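Local coordinates for hypothetical protein PH1320 (PDB 2E87) that binds GDP through an Obg-type G domain joined to a long helical bundle, and is probably a GTP-binding protein of the NOG1 family, at residues 61-64 against 65-69; 93-96 against 97-100; 16-19 against 20-24; 135-138 against 139-143; 126-129 against 130-133. One frame throughout, in Å; residues are numbered along the deposited sequence.

Contact 1: residues 61-64 against 65-69; sequences LRKV and LERTP
K63 lays its aliphatic chain across the guanidinium of R67, one turn further along the helix. CE of K63 is pressed close over one face of that flat group, toward its rim, a tight 3.1 Å from NH2 of R67. The lysine reaches this place because its chain leaves with CG anti to the backbone N (chi1 165°) and then bends at chi3. Two positive ends are thereby brought together, NZ of K63 lying 3.6 Å from NH2 of R67, a pairing of like charges that probably costs some energy. R62 and E66 meet differently: OE2 of the glutamate touches the methylene CG of R62 at 3.5 Å, while the carboxylate and guanidinium planes stand 49° apart and their charged atoms do not meet. This is the last stretch of helix 38-67, one of the long helices of the NOG1 N-terminal bundle. Its bond from L65 N to L61 O is weak, E66 N to R62 O and R67 N to K63 O are sound, both at 3.0 Å, and T68 N to V64 O is weak again. The threonine hydroxyl donates to the same carbonyl oxygen, OG1 to O 2.6 Å and in the carbonyl plane. V64 and T68 lie side by side and point the same way. V64 packs on I98 and L65 on M95 and I102, all of helix 88-117.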
loop_
_atom_site.group_PDB
_atom_site.type_symbol
_atom_site.label_atom_id
_atom_site.label_comp_id
_atom_site.label_asym_id
_atom_site.label_seq_id
_atom_site.Cartn_x
_atom_site.Cartn_y
_atom_site.Cartn_z
ATOM N N LEU A 61 15.266 16.945 1.352
ATOM C CA LEU A 61 14.706 16.055 2.358
ATOM C C LEU A 61 13.212 16.293 2.571
ATOM O O LEU A 61 12.430 15.344 2.607
ATOM C CB LEU A 61 15.448 16.208 3.684
ATOM C CG LEU A 61 16.908 15.751 3.676
ATOM C CD1 LEU A 61 17.511 16.142 4.999
ATOM C CD2 LEU A 61 17.026 14.227 3.438
ATOM N N ARG A 62 12.817 17.557 2.702
ATOM C CA ARG A 62 11.425 17.903 2.931
ATOM C C ARG A 62 10.506 17.404 1.825
ATOM O O ARG A 62 9.329 17.129 2.071
ATOM C CB ARG A 62 11.278 19.415 3.077
ATOM C CG ARG A 62 9.912 19.857 3.547
ATOM C CD ARG A 62 9.874 21.361 3.743
ATOM N NE ARG A 62 10.411 21.766 5.046
ATOM C CZ ARG A 62 11.486 22.530 5.215
ATOM N NH1 ARG A 62 12.156 22.973 4.154
ATOM N NH2 ARG A 62 11.878 22.864 6.445
ATOM N N LYS A 63 11.044 17.296 0.611
ATOM C CA LYS A 63 10.283 16.811 -0.537
ATOM C C LYS A 63 9.867 15.366 -0.303
ATOM O O LYS A 63 8.806 14.941 -0.754
ATOM C CB LYS A 63 11.125 16.901 -1.820
ATOM C CG LYS A 63 10.561 16.096 -2.991
ATOM C CD LYS A 63 11.466 16.106 -4.239
ATOM C CE LYS A 63 11.340 17.392 -5.064
ATOM N NZ LYS A 63 12.086 17.332 -6.372
ATOM N N VAL A 64 10.715 14.608 0.390
ATOM C CA VAL A 64 10.434 13.203 0.705
ATOM C C VAL A 64 9.264 13.079 1.685
ATOM O O VAL A 64 8.381 12.230 1.527
ATOM C CB VAL A 64 11.655 12.518 1.360
ATOM C CG1 VAL A 64 11.339 11.078 1.639
ATOM C CG2 VAL A 64 12.876 12.629 0.459
ATOM N N LEU A 65 9.274 13.922 2.707
ATOM C CA LEU A 65 8.220 13.912 3.711
ATOM C C LEU A 65 6.886 14.388 3.138
ATOM O O LEU A 65 5.827 13.905 3.543
ATOM C CB LEU A 65 8.581 14.816 4.889
ATOM C CG LEU A 65 9.873 14.577 5.661
ATOM C CD1 LEU A 65 10.019 15.639 6.739
ATOM C CD2 LEU A 65 9.849 13.180 6.271
ATOM N N GLU A 66 6.934 15.329 2.196
ATOM C CA GLU A 66 5.705 15.870 1.623
ATOM C C GLU A 66 5.047 14.990 0.572
ATOM O O GLU A 66 3.830 14.843 0.564
ATOM C CB GLU A 66 5.955 17.273 1.042
ATOM C CG GLU A 66 6.506 18.276 2.069
ATOM C CD GLU A 66 6.814 19.657 1.485
ATOM O OE1 GLU A 66 7.149 19.749 0.279
ATOM O OE2 GLU A 66 6.744 20.648 2.248
ATOM N N ARG A 67 5.843 14.384 -0.295
ATOM C CA ARG A 67 5.290 13.559 -1.360
ATOM C C ARG A 67 5.013 12.100 -1.028
ATOM O O ARG A 67 4.509 11.357 -1.868
ATOM C CB ARG A 67 6.191 13.632 -2.586
ATOM C CG ARG A 67 6.359 15.038 -3.133
ATOM C CD ARG A 67 7.098 14.983 -4.448
ATOM N NE ARG A 67 7.438 16.301 -4.965
ATOM C CZ ARG A 67 8.260 16.491 -5.990
ATOM N NH1 ARG A 67 8.815 15.445 -6.589
ATOM N NH2 ARG A 67 8.535 17.719 -6.410
ATOM N N THR A 68 5.352 11.678 0.180
ATOM C CA THR A 68 5.096 10.304 0.565
ATOM C C THR A 68 3.868 10.367 1.450
ATOM O O THR A 68 3.830 11.122 2.406
ATOM C CB THR A 68 6.276 9.699 1.360
ATOM O OG1 THR A 68 7.500 9.962 0.665
ATOM C CG2 THR A 68 6.100 8.199 1.514
ATOM N N PRO A 69 2.840 9.579 1.135
ATOM C CA PRO A 69 1.634 9.616 1.963
ATOM C C PRO A 69 1.891 9.134 3.390
ATOM O O PRO A 69 2.679 8.208 3.609
ATOM C CB PRO A 69 0.697 8.684 1.216
ATOM C CG PRO A 69 1.645 7.608 0.757
ATOM C CD PRO A 69 2.785 8.449 0.189
#

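Contact 2: residues 93-96 against 97-100; sequences KAMA and GIDW
M95, a selenomethionine, meets I98 one turn on, but only loosely: its SE lies 4.5 Å from CD1 of the isoleucine. Closer in, CB of I98 packs on the carbonyl oxygen of M95 at 3.2 Å. The isoleucine's CG1 stands anti to its own carbonyl carbon (chi1 -70°), which swings that branch back over the preceding turn, 3.7 Å from O of A94. The amide of G97 makes two hydrogen bonds, one from N to O of K93 at 2.9 Å and a second, weak one to O of A94. The amide of D99 bonds to O of M95 at 3.1 Å with a fairly straight 164° N-H...O angle, and W100 N closes the next turn on O of A96 at 2.9 Å. CB of W100 stays close to that same carbonyl, and its indole has O of G97 at its edge, in plane.

Outward from this turn, helices of the bundle hold the apolar groups in place. L61 of helix 38-67 and L147 and L150 of helix 144-156 lie against I98, and Y149 and L150 press on A94; W100 packs on V139 and D142 of helix 122-142. The charged ends find mates on their own helix 88-117, K93 with D89 and D99 with R103, both as salt bridges. Main-chain hydrogen bonds thus hold the turn, while its apolar side chains make most of their contacts with neighbouring helices.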
loop_
_atom_site.group_PDB
_atom_site.type_symbol
_atom_site.label_atom_id
_atom_site.label_comp_id
_atom_site.label_asym_id
_atom_site.label_seq_id
_atom_site.Cartn_x
_atom_site.Cartn_y
_atom_site.Cartn_z
ATOM N N LYS A 93 10.006 5.237 11.353
ATOM C CA LYS A 93 11.250 5.667 11.959
ATOM C C LYS A 93 12.237 6.251 10.980
ATOM O O LYS A 93 12.960 7.191 11.311
ATOM C CB LYS A 93 11.889 4.515 12.726
ATOM C CG LYS A 93 11.171 4.241 14.024
ATOM C CD LYS A 93 11.694 3.017 14.738
ATOM C CE LYS A 93 10.881 2.796 16.001
ATOM N NZ LYS A 93 11.227 1.531 16.680
ATOM N N ALA A 94 12.275 5.696 9.779
ATOM C CA ALA A 94 13.178 6.202 8.764
ATOM C C ALA A 94 12.709 7.621 8.444
ATOM O O ALA A 94 13.508 8.566 8.424
ATOM C CB ALA A 94 13.127 5.323 7.527
HETATM N N MSE A 95 11.404 7.773 8.226
HETATM C CA MSE A 95 10.849 9.085 7.925
HETATM C C MSE A 95 11.146 10.053 9.049
HETATM O O MSE A 95 11.508 11.199 8.800
HETATM C CB MSE A 95 9.341 8.994 7.702
HETATM C CG MSE A 95 8.942 8.259 6.431
HETATM SE SE MSE A 95 9.550 9.130 4.797
HETATM C CE MSE A 95 8.198 10.525 4.696
ATOM N N ALA A 96 11.003 9.596 10.288
ATOM C CA ALA A 96 11.268 10.455 11.435
ATOM C C ALA A 96 12.743 10.859 11.478
ATOM O O ALA A 96 13.090 11.908 11.997
ATOM C CB ALA A 96 10.866 9.753 12.735
ATOM N N GLY A 97 13.610 10.019 10.936
ATOM C CA GLY A 97 15.014 10.366 10.906
ATOM C C GLY A 97 15.207 11.544 9.956
ATOM O O GLY A 97 16.047 12.410 10.181
ATOM N N ILE A 98 14.422 11.579 8.890
ATOM C CA ILE A 98 14.514 12.664 7.921
ATOM C C ILE A 98 14.068 13.977 8.580
ATOM O O ILE A 98 14.768 14.980 8.523
ATOM C CB ILE A 98 13.660 12.342 6.676
ATOM C CG1 ILE A 98 14.311 11.195 5.897
ATOM C CG2 ILE A 98 13.532 13.547 5.796
ATOM C CD1 ILE A 98 13.652 10.888 4.554
ATOM N N ASP A 99 12.916 13.946 9.242
ATOM C CA ASP A 99 12.387 15.119 9.926
ATOM C C ASP A 99 13.392 15.622 10.960
ATOM O O ASP A 99 13.602 16.829 11.110
ATOM C CB ASP A 99 11.053 14.772 10.608
ATOM C CG ASP A 99 10.563 15.877 11.534
ATOM O OD1 ASP A 99 10.986 15.903 12.713
ATOM O OD2 ASP A 99 9.769 16.729 11.081
ATOM N N TRP A 100 14.010 14.689 11.672
ATOM C CA TRP A 100 14.995 15.047 12.668
ATOM C C TRP A 100 16.156 15.800 11.999
ATOM O O TRP A 100 16.582 16.843 12.482
ATOM C CB TRP A 100 15.512 13.780 13.364
ATOM C CG TRP A 100 16.721 14.029 14.224
ATOM C CD1 TRP A 100 16.738 14.551 15.484
ATOM C CD2 TRP A 100 18.095 13.856 13.844
ATOM N NE1 TRP A 100 18.039 14.718 15.912
ATOM C CE2 TRP A 100 18.890 14.303 14.921
ATOM C CE3 TRP A 100 18.730 13.372 12.693
ATOM C CZ2 TRP A 100 20.286 14.283 14.884
ATOM C CZ3 TRP A 100 20.127 13.353 12.654
ATOM C CH2 TRP A 100 20.885 13.809 13.745
#

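Contact 3: residues 16-19 against 20-24; sequences ELID and KAFRR
E16 gives its carbonyl oxygen to the amide of K20, O to N 2.9 Å, and CB of K20 lies against the same oxygen; the glutamate's own OE1 takes the amide of T13 near the start of helix 14-30. L17 accepts A21 N in the same way, and the methyl of A21 lies 3.3 Å from O of L17. Within the NOG1 N-terminal helical bundle the leucine packs on V57 and L61 of helix 38-67. I18 carries the main side-chain contact, an i to i+4 packing. Its CG2 branch, anti to the backbone N (chi1 -70° puts CG1 anti to the carbonyl carbon), points over one face of the F22 ring as a CH-pi contact, 3.8 Å from the ring centroid and 19° off the normal. F22 N bonds to O of I18 at 2.8 Å, nearly along the C=O axis. With an alanine here the I18 methyl is likely to lose its aromatic face and Y133 of helix 122-142 its stacking partner. D19 takes R23 N on its carbonyl oxygen, which lies 3.9 Å above one face of the R23 guanidinium, offset toward its rim. D19 OD2 and R23 NH2 remain 6.2 Å apart, so dispersion and main-chain hydrogen bonds, rather than salt bridging, join these turns.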
loop_
_atom_site.group_PDB
_atom_site.type_symbol
_atom_site.label_atom_id
_atom_site.label_comp_id
_atom_site.label_asym_id
_atom_site.label_seq_id
_atom_site.Cartn_x
_atom_site.Cartn_y
_atom_site.Cartn_z
ATOM N N GLU A 16 25.256 12.042 -2.001
ATOM C CA GLU A 16 24.698 12.784 -3.130
ATOM C C GLU A 16 24.112 14.104 -2.653
ATOM O O GLU A 16 24.213 15.107 -3.343
ATOM C CB GLU A 16 23.616 11.954 -3.855
ATOM C CG GLU A 16 24.094 10.583 -4.315
ATOM C CD GLU A 16 22.965 9.665 -4.816
ATOM O OE1 GLU A 16 21.829 9.741 -4.289
ATOM O OE2 GLU A 16 23.229 8.846 -5.731
ATOM N N LEU A 17 23.510 14.109 -1.467
ATOM C CA LEU A 17 22.915 15.338 -0.952
ATOM C C LEU A 17 24.019 16.301 -0.563
ATOM O O LEU A 17 23.931 17.502 -0.800
ATOM C CB LEU A 17 22.045 15.061 0.271
ATOM C CG LEU A 17 20.590 15.543 0.260
ATOM C CD1 LEU A 17 20.188 15.876 1.696
ATOM C CD2 LEU A 17 20.420 16.768 -0.622
ATOM N N ILE A 18 25.065 15.759 0.046
ATOM C CA ILE A 18 26.194 16.573 0.462
ATOM C C ILE A 18 26.793 17.245 -0.765
ATOM O O ILE A 18 26.956 18.461 -0.804
ATOM C CB ILE A 18 27.276 15.713 1.143
ATOM C CG1 ILE A 18 26.775 15.239 2.506
ATOM C CG2 ILE A 18 28.562 16.510 1.294
ATOM C CD1 ILE A 18 27.684 14.195 3.159
ATOM N N ASP A 19 27.096 16.443 -1.776
ATOM C CA ASP A 19 27.681 16.966 -2.994
ATOM C C ASP A 19 26.793 18.000 -3.665
ATOM O O ASP A 19 27.274 19.049 -4.100
ATOM C CB ASP A 19 27.999 15.818 -3.955
ATOM C CG ASP A 19 29.206 15.003 -3.509
ATOM O OD1 ASP A 19 29.639 15.152 -2.341
ATOM O OD2 ASP A 19 29.725 14.207 -4.324
ATOM N N LYS A 20 25.497 17.714 -3.741
ATOM C CA LYS A 20 24.563 18.639 -4.369
ATOM C C LYS A 20 24.600 19.959 -3.608
ATOM O O LYS A 20 24.739 21.024 -4.197
ATOM C CB LYS A 20 23.150 18.063 -4.335
ATOM C CG LYS A 20 22.114 18.835 -5.142
ATOM C CD LYS A 20 20.729 18.191 -4.989
ATOM C CE LYS A 20 19.739 18.666 -6.047
ATOM N NZ LYS A 20 20.203 18.266 -7.413
ATOM N N ALA A 21 24.498 19.873 -2.290
ATOM C CA ALA A 21 24.502 21.053 -1.448
ATOM C C ALA A 21 25.812 21.855 -1.500
ATOM O O ALA A 21 25.780 23.079 -1.612
ATOM C CB ALA A 21 24.183 20.652 -0.022
ATOM N N PHE A 22 26.959 21.185 -1.412
ATOM C CA PHE A 22 28.223 21.913 -1.449
ATOM C C PHE A 22 28.395 22.540 -2.831
ATOM O O PHE A 22 28.762 23.711 -2.958
ATOM C CB PHE A 22 29.402 20.987 -1.133
ATOM C CG PHE A 22 29.466 20.534 0.302
ATOM C CD1 PHE A 22 30.518 19.725 0.737
ATOM C CD2 PHE A 22 28.492 20.919 1.227
ATOM C CE1 PHE A 22 30.604 19.308 2.070
ATOM C CE2 PHE A 22 28.567 20.510 2.557
ATOM C CZ PHE A 22 29.627 19.701 2.986
ATOM N N ARG A 23 28.104 21.759 -3.863
ATOM C CA ARG A 23 28.220 22.236 -5.232
ATOM C C ARG A 23 27.378 23.494 -5.427
ATOM O O ARG A 23 27.844 24.469 -6.010
ATOM C CB ARG A 23 27.763 21.158 -6.222
ATOM C CG ARG A 23 28.519 21.173 -7.553
ATOM C CD ARG A 23 27.780 20.416 -8.664
ATOM N NE ARG A 23 27.316 19.094 -8.238
ATOM C CZ ARG A 23 26.032 18.748 -8.111
ATOM N NH1 ARG A 23 25.064 19.624 -8.374
ATOM N NH2 ARG A 23 25.711 17.520 -7.715
ATOM N N ARG A 24 26.140 23.477 -4.936
ATOM C CA ARG A 24 25.255 24.621 -5.094
ATOM C C ARG A 24 25.743 25.818 -4.293
ATOM O O ARG A 24 25.510 26.967 -4.670
ATOM C CB ARG A 24 23.828 24.276 -4.665
ATOM C CG ARG A 24 22.797 25.283 -5.144
ATOM C CD ARG A 24 22.178 24.860 -6.470
ATOM N NE ARG A 24 20.876 24.217 -6.286
ATOM C CZ ARG A 24 20.545 23.033 -6.795
ATOM N NH1 ARG A 24 21.423 22.352 -7.524
ATOM N NH2 ARG A 24 19.336 22.526 -6.574
#

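Contact 4: residues 135-138 against 139-143; sequences RVAS and VLRDI
V136 and L140 lie on the buried, apolar side of this turn, with CG1 of the valine an ordinary 4.2 Å from CD1 of the leucine. The tighter contacts are made on carbonyl oxygens. L140 has CG anti to its carbonyl carbon (chi1 -65°), which lays the branch point back on O of V136 at 3.4 Å. Its amide bonds to that oxygen too, at 3.0 Å and with an N-H...O angle of 167°. Nearby, CG2 of V139 comes to 3.2 Å from O of R135, the oxygen that also accepts V139 N. Three helices cover this side: L17 and I18 of helix 14-30 reach L140, I18 also meeting the buried A137, V57 and L61 of helix 38-67 lie on L140 as well, and A101 of helix 88-117 on V139.

The other side is more polar and looser. The exposed R141 runs its extended chain back along the edge of A137, NH1 approaching the alanine CB at 3.5 Å and obliquely to the guanidinium plane; its NE has a long, weak ion pair with D15. The side chains of S138 and D142 do not meet, OG to OD1 being 4.3 Å; a water joins them, 3.0 Å from OG of S138 and donating to OD1 of D142 at 2.7 Å. CG of D142 comes close to O of S138, the oxygen that accepts the backbone amide of D142. NE of R135 bonds to the hydroxyl of Y112 on helix 88-117. An apolar stripe turned inward and a hydrated, charged stripe turned outward are the marks of an amphipathic helix in a helical bundle, here near the end of helix 122-142.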
loop_
_atom_site.group_PDB
_atom_site.type_symbol
_atom_site.label_atom_id
_atom_site.label_comp_id
_atom_site.label_asym_id
_atom_site.label_seq_id
_atom_site.Cartn_x
_atom_site.Cartn_y
_atom_site.Cartn_z
ATOM N N ARG A 135 29.424 19.485 10.243
ATOM C CA ARG A 135 28.247 19.010 10.959
ATOM C C ARG A 135 27.087 18.619 10.052
ATOM O O ARG A 135 26.347 17.692 10.374
ATOM C CB ARG A 135 27.767 20.047 11.978
ATOM C CG ARG A 135 28.724 20.242 13.144
ATOM C CD ARG A 135 28.080 21.074 14.226
ATOM N NE ARG A 135 29.048 21.635 15.167
ATOM C CZ ARG A 135 29.877 20.911 15.912
ATOM N NH1 ARG A 135 29.860 19.585 15.828
ATOM N NH2 ARG A 135 30.712 21.513 16.751
ATOM N N VAL A 136 26.913 19.316 8.930
ATOM C CA VAL A 136 25.827 18.968 8.033
ATOM C C VAL A 136 26.115 17.603 7.440
ATOM O O VAL A 136 25.242 16.735 7.409
ATOM C CB VAL A 136 25.662 19.999 6.883
ATOM C CG1 VAL A 136 24.612 19.509 5.909
ATOM C CG2 VAL A 136 25.239 21.344 7.443
ATOM N N ALA A 137 27.340 17.415 6.961
ATOM C CA ALA A 137 27.728 16.136 6.385
ATOM C C ALA A 137 27.508 15.005 7.397
ATOM O O ALA A 137 27.046 13.919 7.051
ATOM C CB ALA A 137 29.183 16.179 5.961
ATOM N N SER A 138 27.833 15.270 8.653
ATOM C CA SER A 138 27.678 14.291 9.715
ATOM C C SER A 138 26.204 13.960 10.013
ATOM O O SER A 138 25.846 12.794 10.188
ATOM C CB SER A 138 28.375 14.798 10.978
ATOM O OG SER A 138 28.098 13.960 12.080
ATOM N N VAL A 139 25.357 14.983 10.089
ATOM C CA VAL A 139 23.939 14.750 10.341
ATOM C C VAL A 139 23.390 13.872 9.222
ATOM O O VAL A 139 22.678 12.908 9.482
ATOM C CB VAL A 139 23.144 16.088 10.414
ATOM C CG1 VAL A 139 21.650 15.828 10.465
ATOM C CG2 VAL A 139 23.553 16.867 11.648
ATOM N N LEU A 140 23.755 14.172 7.979
ATOM C CA LEU A 140 23.261 13.381 6.847
ATOM C C LEU A 140 23.800 11.958 6.861
ATOM O O LEU A 140 23.109 11.021 6.441
ATOM C CB LEU A 140 23.614 14.047 5.507
ATOM C CG LEU A 140 22.936 15.393 5.266
ATOM C CD1 LEU A 140 23.376 15.990 3.919
ATOM C CD2 LEU A 140 21.419 15.173 5.324
ATOM N N ARG A 141 25.039 11.787 7.319
ATOM C CA ARG A 141 25.579 10.440 7.387
ATOM C C ARG A 141 24.902 9.681 8.512
ATOM O O ARG A 141 24.783 8.468 8.445
ATOM C CB ARG A 141 27.102 10.448 7.536
ATOM C CG ARG A 141 27.757 10.912 6.251
ATOM C CD ARG A 141 29.259 10.829 6.264
ATOM N NE ARG A 141 29.831 11.408 5.045
ATOM C CZ ARG A 141 30.583 12.510 5.024
ATOM N NH1 ARG A 141 30.853 13.151 6.160
ATOM N NH2 ARG A 141 31.074 12.965 3.873
ATOM N N ASP A 142 24.412 10.391 9.521
ATOM C CA ASP A 142 23.711 9.713 10.605
ATOM C C ASP A 142 22.450 9.022 10.049
ATOM O O ASP A 142 22.050 7.969 10.546
ATOM C CB ASP A 142 23.263 10.694 11.695
ATOM C CG ASP A 142 24.416 11.257 12.509
ATOM O OD1 ASP A 142 25.479 10.609 12.576
ATOM O OD2 ASP A 142 24.241 12.346 13.104
ATOM N N ILE A 143 21.823 9.620 9.031
ATOM C CA ILE A 143 20.608 9.031 8.459
ATOM C C ILE A 143 20.774 8.358 7.096
ATOM O O ILE A 143 19.776 7.970 6.489
ATOM C CB ILE A 143 19.453 10.076 8.316
ATOM C CG1 ILE A 143 19.824 11.131 7.285
ATOM C CG2 ILE A 143 19.152 10.729 9.654
ATOM C CD1 ILE A 143 18.653 11.995 6.870
HETATM O O HOH W 1 27.884 11.003 11.377
#

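Contact 5: residues 126-129 against 130-133; sequences AELR and RQFY
R129 and Y133 make the main aliphatic-to-aromatic contact, CG of the arginine lying 3.9 Å from CE1 of the tyrosine. The two side chains run at a slant to each other, with guanidinium and ring planes 82° apart. L128 and Q131 touch as well, CD2 of L128 3.9 Å from NE2 of Q131. Q131 has CG anti to its carbonyl carbon (chi1 -71°), and this brings CG back to 3.1 Å from O of E127. Putting an alanine at Q131 would probably leave CD2 of L128 without this neighbour and O of E127 without the CG that lies against it.

Main-chain hydrogen bonds run without a break: R130 N to A126 O at 3.0 Å, Q131 N to E127 O, F132 N to L128 O, and Y133 N to R129 O, the last almost straight at 178°. They carry helix 122-142 through the N-terminal helical bundle. L128 and F132 face helix 88-117, through I116 and L108 respectively, whereas Y133 lies on R49 and V53 of helix 38-67.

Among the charged groups, R130 bends at chi3 and passes one guanidinium face over the backbone of A126 and E127. Its NH1 touches CG of E127 at 3.6 Å, yet the carboxylate is turned at right angles to the guanidinium and OE1 of E127 stays 4.9 Å from NH1 of R130. R129 holds its guanidinium over O of A126, 3.8 Å above that group's plane, and NE of R129 forms a salt bridge with E46 of helix 38-67.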
loop_
_atom_site.group_PDB
_atom_site.type_symbol
_atom_site.label_atom_id
_atom_site.label_comp_id
_atom_site.label_asym_id
_atom_site.label_seq_id
_atom_site.Cartn_x
_atom_site.Cartn_y
_atom_site.Cartn_z
ATOM N N ALA A 126 36.117 31.724 8.767
ATOM C CA ALA A 126 36.371 30.573 7.926
ATOM C C ALA A 126 36.110 29.279 8.680
ATOM O O ALA A 126 35.365 28.419 8.206
ATOM C CB ALA A 126 37.807 30.605 7.428
ATOM N N GLU A 127 36.727 29.144 9.851
ATOM C CA GLU A 127 36.578 27.943 10.669
ATOM C C GLU A 127 35.124 27.606 10.969
ATOM O O GLU A 127 34.750 26.430 11.026
ATOM C CB GLU A 127 37.372 28.090 11.976
ATOM C CG GLU A 127 38.894 28.025 11.777
ATOM C CD GLU A 127 39.703 28.462 13.003
ATOM O OE1 GLU A 127 40.888 28.068 13.101
ATOM O OE2 GLU A 127 39.167 29.207 13.860
ATOM N N LEU A 128 34.305 28.634 11.151
ATOM C CA LEU A 128 32.897 28.429 11.430
ATOM C C LEU A 128 32.155 27.834 10.224
ATOM O O LEU A 128 31.332 26.937 10.397
ATOM C CB LEU A 128 32.251 29.743 11.900
ATOM C CG LEU A 128 32.670 30.271 13.290
ATOM C CD1 LEU A 128 32.143 31.690 13.516
ATOM C CD2 LEU A 128 32.147 29.344 14.367
ATOM N N ARG A 129 32.428 28.306 9.008
ATOM C CA ARG A 129 31.754 27.715 7.845
ATOM C C ARG A 129 32.201 26.253 7.745
ATOM O O ARG A 129 31.401 25.349 7.483
ATOM C CB ARG A 129 32.142 28.395 6.520
ATOM C CG ARG A 129 32.172 27.366 5.369
ATOM C CD ARG A 129 32.695 27.859 4.039
ATOM N NE ARG A 129 34.024 28.458 4.117
ATOM C CZ ARG A 129 35.145 27.805 4.405
ATOM N NH1 ARG A 129 35.136 26.496 4.652
ATOM N NH2 ARG A 129 36.285 28.482 4.454
ATOM N N ARG A 130 33.501 26.044 7.925
ATOM C CA ARG A 130 34.071 24.719 7.841
ATOM C C ARG A 130 33.406 23.784 8.856
ATOM O O ARG A 130 33.110 22.630 8.545
ATOM C CB ARG A 130 35.573 24.795 8.070
ATOM C CG ARG A 130 36.344 23.621 7.502
ATOM C CD ARG A 130 37.835 23.781 7.775
ATOM N NE ARG A 130 38.374 24.995 7.162
ATOM C CZ ARG A 130 39.152 25.878 7.787
ATOM N NH1 ARG A 130 39.494 25.695 9.058
ATOM N NH2 ARG A 130 39.582 26.954 7.143
ATOM N N GLN A 131 33.144 24.290 10.057
ATOM C CA GLN A 131 32.504 23.469 11.078
ATOM C C GLN A 131 31.086 23.101 10.686
ATOM O O GLN A 131 30.668 21.963 10.869
ATOM C CB GLN A 131 32.459 24.190 12.424
ATOM C CG GLN A 131 33.791 24.328 13.123
ATOM C CD GLN A 131 33.625 24.852 14.534
ATOM O OE1 GLN A 131 32.971 24.212 15.366
ATOM N NE2 GLN A 131 34.204 26.022 14.811
ATOM N N PHE A 132 30.348 24.076 10.166
ATOM C CA PHE A 132 28.966 23.854 9.757
ATOM C C PHE A 132 28.931 22.753 8.688
ATOM O O PHE A 132 28.185 21.780 8.817
ATOM C CB PHE A 132 28.355 25.158 9.233
ATOM C CG PHE A 132 26.972 25.005 8.702
ATOM C CD1 PHE A 132 25.889 24.886 9.569
ATOM C CD2 PHE A 132 26.746 24.948 7.327
ATOM C CE1 PHE A 132 24.587 24.711 9.072
ATOM C CE2 PHE A 132 25.466 24.775 6.819
ATOM C CZ PHE A 132 24.371 24.655 7.696
ATOM N N TYR A 133 29.747 22.901 7.643
ATOM C CA TYR A 133 29.820 21.895 6.593
ATOM C C TYR A 133 30.062 20.536 7.261
ATOM O O TYR A 133 29.350 19.568 7.000
ATOM C CB TYR A 133 30.974 22.204 5.637
ATOM C CG TYR A 133 30.620 23.102 4.469
ATOM C CD1 TYR A 133 29.850 24.243 4.653
ATOM C CD2 TYR A 133 31.081 22.814 3.177
ATOM C CE1 TYR A 133 29.537 25.078 3.592
ATOM C CE2 TYR A 133 30.776 23.652 2.094
ATOM C CZ TYR A 133 29.999 24.777 2.315
ATOM O OH TYR A 133 29.640 25.586 1.281
#

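In the fold
All five contacts lie in the N-terminal helical bundle, away from the GDP pocket of the G domain. Contacts 1 and 2 are the closest pair, their centres 11 Å apart, and they meet where L65 CD2 lies 3.5 Å from M95 CE. L61 of contact 1 also meets L17 of contact 3 and L140 of contact 4. Contact 4 joins contact 2 through V139 and W100, and contact 3 through I18, with centres 13 and 12 Å away. Contacts 3 and 5 touch at the stacked rings of F22 and Y133. Contacts 4 and 5 follow each other on helix 122-142. Contact 5 lies further along the bundle, about 11 Å from contact 1 between nearest atoms.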